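Local structure of sterol regulatory element-binding protein cleavage-activating protein (Schizosaccharomyces pombe, 4YHC) at residues P26-L31 with L453-A458; R52-W57 with T64-S69; M367-S372 with I435-P440. The protein escorts sre1 and is required for its processing at low sterol and oxygen levels, this chain being its WD40 domain. The protein carries 9 engineered substitutions. All coordinates share one frame; numbering follows the deposited sequence.

Contact 1: residues P26-L31 with L453-A458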
# COMPACT_ATOMS: atom_id res chain seq x y z
N PRO A 26 3.94 6.82 -19.79
CA PRO A 26 3.68 7.57 -21.02
C PRO A 26 2.37 8.33 -21.09
O PRO A 26 2.23 9.13 -22.01
CB PRO A 26 3.70 6.49 -22.12
CG PRO A 26 3.87 5.20 -21.47
CD PRO A 26 4.00 5.37 -20.00
N VAL A 27 1.46 8.14 -20.15
CA VAL A 27 0.19 8.88 -20.12
C VAL A 27 0.17 9.87 -18.97
O VAL A 27 0.89 9.68 -17.99
CB VAL A 27 -1.02 7.90 -20.09
CG1 VAL A 27 -2.35 8.62 -19.89
CG2 VAL A 27 -1.07 7.18 -21.42
N HIS A 28 -0.58 10.96 -19.11
CA HIS A 28 -0.71 11.92 -18.02
C HIS A 28 -2.05 12.65 -17.97
O HIS A 28 -2.86 12.50 -18.83
CB HIS A 28 0.43 12.93 -18.06
CG HIS A 28 0.46 13.73 -19.31
ND1 HIS A 28 -0.32 14.86 -19.49
CD2 HIS A 28 1.17 13.57 -20.45
CE1 HIS A 28 -0.10 15.35 -20.70
NE2 HIS A 28 0.80 14.59 -21.30
N HIS A 29 -2.25 13.41 -16.92
CA HIS A 29 -3.51 14.10 -16.64
C HIS A 29 -3.30 15.57 -17.02
O HIS A 29 -2.16 16.00 -17.17
CB HIS A 29 -3.80 14.05 -15.16
CG HIS A 29 -4.15 12.69 -14.66
ND1 HIS A 29 -5.43 12.32 -14.34
CD2 HIS A 29 -3.37 11.60 -14.39
CE1 HIS A 29 -5.44 11.08 -13.90
NE2 HIS A 29 -4.20 10.63 -13.89
N GLN A 30 -4.39 16.31 -17.13
CA GLN A 30 -4.30 17.74 -17.47
C GLN A 30 -4.12 18.58 -16.27
O GLN A 30 -3.57 19.65 -16.41
CB GLN A 30 -5.53 18.23 -18.25
CG GLN A 30 -5.20 18.57 -19.70
CD GLN A 30 -4.72 17.37 -20.47
OE1 GLN A 30 -5.41 16.35 -20.52
NE2 GLN A 30 -3.56 17.47 -21.08
N LEU A 31 -4.58 18.12 -15.10
CA LEU A 31 -4.27 18.76 -13.82
C LEU A 31 -3.41 17.85 -12.89
O LEU A 31 -3.21 16.70 -13.18
CB LEU A 31 -5.58 19.12 -13.11
CG LEU A 31 -6.29 20.44 -13.45
CD1 LEU A 31 -6.10 21.51 -12.37
CD2 LEU A 31 -5.85 21.01 -14.77
N LEU A 453 4.76 13.40 -10.07
CA LEU A 453 5.47 14.67 -10.37
C LEU A 453 4.46 15.59 -11.00
O LEU A 453 4.31 15.60 -12.23
CB LEU A 453 6.58 14.37 -11.37
CG LEU A 453 7.96 14.01 -10.83
CD1 LEU A 453 8.08 13.63 -9.37
CD2 LEU A 453 8.70 13.03 -11.74
N GLY A 454 3.67 16.28 -10.17
CA GLY A 454 2.56 17.07 -10.75
C GLY A 454 1.48 16.30 -11.46
O GLY A 454 0.70 15.57 -10.83
N ASN A 455 1.41 16.41 -12.78
CA ASN A 455 0.43 15.65 -13.52
C ASN A 455 1.02 14.45 -14.22
O ASN A 455 0.35 13.84 -14.99
CB ASN A 455 -0.31 16.54 -14.50
CG ASN A 455 0.60 17.29 -15.39
OD1 ASN A 455 1.63 17.79 -14.95
ND2 ASN A 455 0.28 17.32 -16.67
N TYR A 456 2.26 14.11 -13.91
CA TYR A 456 2.92 12.94 -14.46
C TYR A 456 3.20 11.96 -13.35
O TYR A 456 3.19 12.34 -12.19
CB TYR A 456 4.26 13.35 -15.06
CG TYR A 456 4.09 14.34 -16.21
CD1 TYR A 456 4.06 15.72 -15.97
CD2 TYR A 456 3.96 13.89 -17.55
CE1 TYR A 456 3.89 16.64 -17.02
CE2 TYR A 456 3.82 14.83 -18.61
CZ TYR A 456 3.77 16.21 -18.33
OH TYR A 456 3.63 17.22 -19.29
N VAL A 457 3.51 10.73 -13.73
CA VAL A 457 4.11 9.79 -12.82
C VAL A 457 5.43 9.19 -13.33
O VAL A 457 5.53 8.82 -14.49
CB VAL A 457 3.10 8.76 -12.17
CG1 VAL A 457 1.66 8.84 -12.67
CG2 VAL A 457 3.67 7.40 -11.92
N ALA A 458 6.38 9.10 -12.41
CA ALA A 458 7.66 8.48 -12.66
C ALA A 458 7.66 7.17 -11.94
O ALA A 458 7.33 7.14 -10.76
CB ALA A 458 8.82 9.29 -12.09
O HOH W 1 3.14 10.37 -16.48

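Contact 2: residues R52-W57 with T64-S69. Engineered in segment 52-57: Ser53 (natural residue Cys).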
# COMPACT_ATOMS: atom_id res chain seq x y z
N ARG A 52 -10.88 15.01 -11.19
CA ARG A 52 -11.54 13.68 -11.22
C ARG A 52 -11.14 12.76 -12.40
O ARG A 52 -11.63 11.65 -12.50
CB ARG A 52 -13.07 13.79 -11.05
CG ARG A 52 -13.41 14.49 -9.75
CD ARG A 52 -14.88 14.91 -9.59
NE ARG A 52 -15.26 15.72 -10.71
CZ ARG A 52 -15.19 17.04 -10.77
NH1 ARG A 52 -14.88 17.75 -9.70
NH2 ARG A 52 -15.53 17.64 -11.91
N SER A 53 -10.21 13.18 -13.27
CA SER A 53 -9.83 12.36 -14.42
C SER A 53 -9.19 11.05 -13.91
O SER A 53 -8.51 11.03 -12.88
CB SER A 53 -8.81 13.07 -15.33
OG SER A 53 -7.80 13.76 -14.61
N LEU A 54 -9.39 10.00 -14.67
CA LEU A 54 -8.91 8.70 -14.28
C LEU A 54 -8.10 8.06 -15.39
O LEU A 54 -8.54 7.96 -16.52
CB LEU A 54 -10.10 7.83 -14.01
CG LEU A 54 -10.13 6.49 -13.27
CD1 LEU A 54 -10.49 5.33 -14.12
CD2 LEU A 54 -9.05 6.15 -12.28
N VAL A 55 -6.98 7.49 -15.01
CA VAL A 55 -6.18 6.68 -15.90
C VAL A 55 -5.92 5.34 -15.19
O VAL A 55 -5.41 5.30 -14.01
CB VAL A 55 -4.83 7.36 -16.25
CG1 VAL A 55 -3.98 6.44 -17.13
CG2 VAL A 55 -5.03 8.76 -16.91
N VAL A 56 -6.29 4.25 -15.85
CA VAL A 56 -5.90 2.98 -15.37
C VAL A 56 -4.91 2.31 -16.36
O VAL A 56 -5.10 2.31 -17.60
CB VAL A 56 -7.02 2.13 -14.71
CG1 VAL A 56 -8.40 2.78 -14.69
CG2 VAL A 56 -6.94 0.64 -14.93
N TRP A 57 -3.83 1.80 -15.76
CA TRP A 57 -2.58 1.49 -16.49
C TRP A 57 -2.16 0.11 -16.10
O TRP A 57 -2.12 -0.20 -14.93
CB TRP A 57 -1.55 2.55 -16.06
CG TRP A 57 -0.18 2.30 -16.56
CD1 TRP A 57 0.89 1.76 -15.87
CD2 TRP A 57 0.28 2.60 -17.86
NE1 TRP A 57 1.99 1.74 -16.69
CE2 TRP A 57 1.63 2.24 -17.92
CE3 TRP A 57 -0.33 3.18 -18.98
CZ2 TRP A 57 2.38 2.42 -19.07
CZ3 TRP A 57 0.42 3.34 -20.14
CH2 TRP A 57 1.76 2.97 -20.16
N THR A 64 -2.40 1.50 -21.42
CA THR A 64 -3.58 2.05 -20.88
C THR A 64 -4.72 1.05 -20.97
O THR A 64 -4.94 0.46 -22.00
CB THR A 64 -3.89 3.32 -21.69
OG1 THR A 64 -2.78 4.22 -21.58
CG2 THR A 64 -5.00 4.00 -21.15
N LYS A 65 -5.47 0.91 -19.89
CA LYS A 65 -6.63 0.09 -19.88
C LYS A 65 -7.89 0.95 -19.97
O LYS A 65 -8.86 0.56 -20.58
CB LYS A 65 -6.68 -0.74 -18.61
CG LYS A 65 -5.56 -1.74 -18.43
CD LYS A 65 -5.71 -2.41 -17.05
CE LYS A 65 -5.04 -3.78 -16.99
NZ LYS A 65 -5.98 -4.77 -16.39
N LEU A 66 -7.90 2.11 -19.33
CA LEU A 66 -9.11 2.93 -19.30
C LEU A 66 -8.62 4.31 -19.02
O LEU A 66 -7.75 4.50 -18.16
CB LEU A 66 -10.01 2.45 -18.12
CG LEU A 66 -11.52 2.63 -18.06
CD1 LEU A 66 -12.06 2.67 -16.64
CD2 LEU A 66 -11.93 3.88 -18.79
N VAL A 67 -9.13 5.28 -19.76
CA VAL A 67 -8.80 6.63 -19.55
C VAL A 67 -10.12 7.34 -19.54
O VAL A 67 -10.92 7.15 -20.48
CB VAL A 67 -7.97 7.24 -20.68
CG1 VAL A 67 -7.80 8.72 -20.44
CG2 VAL A 67 -6.60 6.60 -20.78
N LEU A 68 -10.39 8.08 -18.47
CA LEU A 68 -11.58 8.96 -18.43
C LEU A 68 -11.20 10.36 -18.10
O LEU A 68 -10.62 10.62 -17.06
CB LEU A 68 -12.68 8.45 -17.49
CG LEU A 68 -13.31 7.09 -17.86
CD1 LEU A 68 -14.16 6.53 -16.75
CD2 LEU A 68 -14.15 7.15 -19.15
N SER A 69 -11.55 11.29 -18.99
CA SER A 69 -11.36 12.70 -18.72
C SER A 69 -12.34 13.20 -17.68
O SER A 69 -13.32 12.57 -17.38
CB SER A 69 -11.59 13.50 -20.03
OG SER A 69 -12.96 13.23 -20.51

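Contact 3: residues M367-S372 with I435-P440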
# COMPACT_ATOMS: atom_id res chain seq x y z
N MET A 367 12.98 11.20 -4.68
CA MET A 367 13.27 12.24 -5.65
C MET A 367 13.21 13.62 -4.96
O MET A 367 12.29 13.88 -4.18
CB MET A 367 12.23 12.23 -6.76
CG MET A 367 12.32 11.06 -7.71
SD MET A 367 11.35 11.28 -9.23
CE MET A 367 12.27 12.57 -10.07
N ARG A 368 14.14 14.50 -5.30
CA ARG A 368 14.09 15.95 -4.87
C ARG A 368 14.49 16.87 -6.00
O ARG A 368 15.40 16.52 -6.78
CB ARG A 368 15.01 16.28 -3.71
CG ARG A 368 16.34 15.59 -3.71
CD ARG A 368 17.09 15.93 -2.44
NE ARG A 368 17.60 17.26 -2.47
CZ ARG A 368 18.86 17.57 -2.76
NH1 ARG A 368 19.78 16.63 -3.01
NH2 ARG A 368 19.20 18.84 -2.77
N ARG A 369 13.81 18.00 -6.10
CA ARG A 369 14.20 19.00 -7.08
C ARG A 369 15.32 19.81 -6.42
O ARG A 369 15.06 20.46 -5.48
CB ARG A 369 13.01 19.88 -7.52
CG ARG A 369 13.38 20.79 -8.72
CD ARG A 369 12.50 21.99 -8.94
NE ARG A 369 11.15 21.68 -8.62
CZ ARG A 369 10.56 22.02 -7.50
NH1 ARG A 369 11.20 22.75 -6.59
NH2 ARG A 369 9.32 21.63 -7.29
N LYS A 370 16.57 19.70 -6.90
CA LYS A 370 17.71 20.52 -6.45
C LYS A 370 17.64 21.97 -6.89
O LYS A 370 17.97 22.84 -6.12
CB LYS A 370 19.02 19.99 -6.98
CG LYS A 370 19.46 18.70 -6.31
CD LYS A 370 20.91 18.38 -6.64
CE LYS A 370 21.05 17.55 -7.88
NZ LYS A 370 22.47 17.25 -8.05
N SER A 371 17.21 22.24 -8.12
CA SER A 371 17.29 23.59 -8.67
C SER A 371 16.45 23.78 -9.92
O SER A 371 16.09 22.82 -10.61
CB SER A 371 18.73 23.94 -9.03
OG SER A 371 19.13 23.20 -10.19
N SER A 372 16.17 25.03 -10.23
CA SER A 372 15.55 25.35 -11.48
C SER A 372 15.99 26.71 -12.00
O SER A 372 16.44 27.56 -11.22
CB SER A 372 14.04 25.30 -11.38
OG SER A 372 13.57 26.12 -10.34
N ILE A 435 5.70 21.66 -12.29
CA ILE A 435 5.85 22.77 -11.29
C ILE A 435 5.58 22.34 -9.83
O ILE A 435 5.88 23.07 -8.89
CB ILE A 435 5.09 24.06 -11.69
CG1 ILE A 435 3.67 23.76 -12.15
CG2 ILE A 435 5.89 24.79 -12.78
CD1 ILE A 435 3.54 23.13 -13.53
N ALA A 436 5.15 21.11 -9.63
CA ALA A 436 4.84 20.64 -8.30
C ALA A 436 6.06 20.07 -7.58
O ALA A 436 7.06 19.64 -8.17
CB ALA A 436 3.73 19.60 -8.38
N ASP A 437 5.98 20.04 -6.27
CA ASP A 437 6.87 19.23 -5.47
C ASP A 437 6.42 17.76 -5.69
O ASP A 437 5.27 17.52 -5.92
CB ASP A 437 6.75 19.64 -4.02
CG ASP A 437 7.43 20.98 -3.73
OD1 ASP A 437 8.19 21.51 -4.60
OD2 ASP A 437 7.23 21.47 -2.62
N PRO A 438 7.33 16.80 -5.58
CA PRO A 438 7.02 15.38 -5.82
C PRO A 438 6.12 14.80 -4.77
O PRO A 438 6.12 15.29 -3.68
CB PRO A 438 8.37 14.72 -5.78
CG PRO A 438 9.27 15.64 -5.07
CD PRO A 438 8.74 17.00 -5.26
N GLY A 439 5.32 13.82 -5.12
CA GLY A 439 4.44 13.17 -4.17
C GLY A 439 3.02 13.32 -4.63
O GLY A 439 2.70 14.25 -5.32
N PRO A 440 2.14 12.40 -4.27
CA PRO A 440 2.33 11.31 -3.37
C PRO A 440 3.07 10.13 -4.05
O PRO A 440 3.51 10.23 -5.20
CB PRO A 440 0.87 11.01 -2.94
CG PRO A 440 0.12 11.18 -4.22
CD PRO A 440 0.75 12.47 -4.74
O HOH W 2 8.50 20.93 -10.07

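Contact 1: residues P26-L31 with L453-A458
His28 and His29 meet Asn455 and Tyr456 where the loop between strand 20-24 and strand 33-38 passes over the type II' beta turn Leu453-Tyr456, with Gly454 at positive phi, that leads into strand 456-462. In the WD40 propeller this loop leads from that strand's sheet into the next blade. The side chain of His28 can be followed outward from its CB, which lies 3.2 Å from Asn455 O and also approaches Tyr456 CD2. With CG set between the backbone N and the carbonyl carbon (chi1 61°), the imidazole runs alongside the phenol. CG and CD2 of His28 both lean on Tyr456 CE2, CD2 at 3.5 Å; NE2 is farther off. The two ring planes are inclined at 44°, so the pair is oblique, although the phenol passes over one imidazole face. On the other branch, His28 ND1 donates to His29 O at 3.2 Å.

His29 O takes a second bond from Asn455 ND2 (2.8 Å), a donor whose amide plane contains the acceptor. In the return direction His29 N donates to Asn455 O at 3.3 Å, almost straight. Water 1 accepts from Val457 N and lies within donating distance of Val27 O. The His29 ring turns into the next blade, bonding the engineered Ser53 through ND1 and Ser47 of strand 44-49 through NE2, consistent with the conserved histidine of WD40 repeats.

Backbone and amide thus exchange two bonds between one residue pair, which fixes the Asn455 amide, while a carbonyl gripped by two donors probably restrains rotation of the His28 ring.

Contact 2: residues R52-W57 with T64-S69
Val56 O faces two successive amides across the hairpin, Lys65 N at 2.7 Å and Leu66 N in a weak bond at 3.3 Å, and this is a classic beta bulge. The register slips by one residue there: Val56 pairs with Leu66, yet Trp57 pairs with Thr64. Beyond the bulge the pairing is regular antiparallel, with the axes of strands 54-57 and 66-68 at 171°. Leu54 and Leu68 exchange N-H and C=O in both directions, and Val56 N reaches Leu66 O in a 2.7 Å bond that is nearly straight.

Side chains sort by face. Leu54, Val56, Leu66 and Leu68 share one. Val56 CG1 sits 3.8 Å from Leu66 CB, Leu54 CD1 meets Leu66 CD1 at 4.0 Å, and Val56 CG2 rests on the aliphatic part of Lys65 at CB and CD. The lysine then carries its NZ away to a salt bridge with Glu103. Val55, Val67, Trp57 and Thr64 occupy the opposite face. There the indole stands with CG anti to N (chi1 173°), which brings its six-membered ring to Thr64: OG1 lies at the ring edge, in plane, 3.6 Å from CZ3, and the two side chains cross at about a right angle.

Ser53, an engineered residue where the natural sequence has cysteine, bonds Asp51 through OG. Its CA comes within 3.3 Å of Leu68 O, a bent CA-H...O contact just outside the last bridged pair.

The arrangement is that of the two outer strands of a WD40 propeller blade, with Trp57 and Asp58 supplying the Trp-Asp pair that gives the repeat its name.

Contact 3: residues M367-S372 with I435-P440
Arg369 NH2 is the polar atom on which this contact turns: it lies 2.9 Å from Asp437 OD1 in a salt bridge. The same NH2 of Arg369 gives a weak bond of 3.1 Å to Ala436 O and also donates to water 2. The water in turn donates to Ala436 O at 2.7 Å, closing a small ring of three polar atoms. In the WD40 propeller this joins strand 363-374 of one blade to the loop between strand 421-432 and strand 441-445, which leads into the next.

Arg369 extends its chain with CG anti to N (chi1 -171°) and then bends at chi3 (-35°), which turns the guanidinium back toward the loop. Its edge, not a face, meets Ala436 and Asp437. The guanidinium and carboxylate planes are 33° apart, and OD1 is approached nearly along its C-O axis. Replacing Arg369 with a leucine would probably leave the Asp437 carboxylate without its cationic mate and set that side chain free to turn.

Beside the polar group, the Met367 carbonyl meets the proline ring, with Pro438 CG 3.6 Å from Met367 O.

How the contacts relate
Contact 1 lies between the other two, its centre about 11 Å from that of contact 2 and about 13 Å from that of contact 3, whereas contacts 2 and 3 are about 24 Å apart, centre to centre, without touching. Along the chain, contact 2 closes before contact 3 opens, and both fall between the segments of contact 1, which brings residues near the two ends together. Three successive propeller sheets are linked. The middle one takes strand 20-24 from the N-terminal end beside strand 456-462, the ring closure typical of WD40 propellers. Pro26 packs on Trp57 on one side; Gly454 packs on Ala436 on the other.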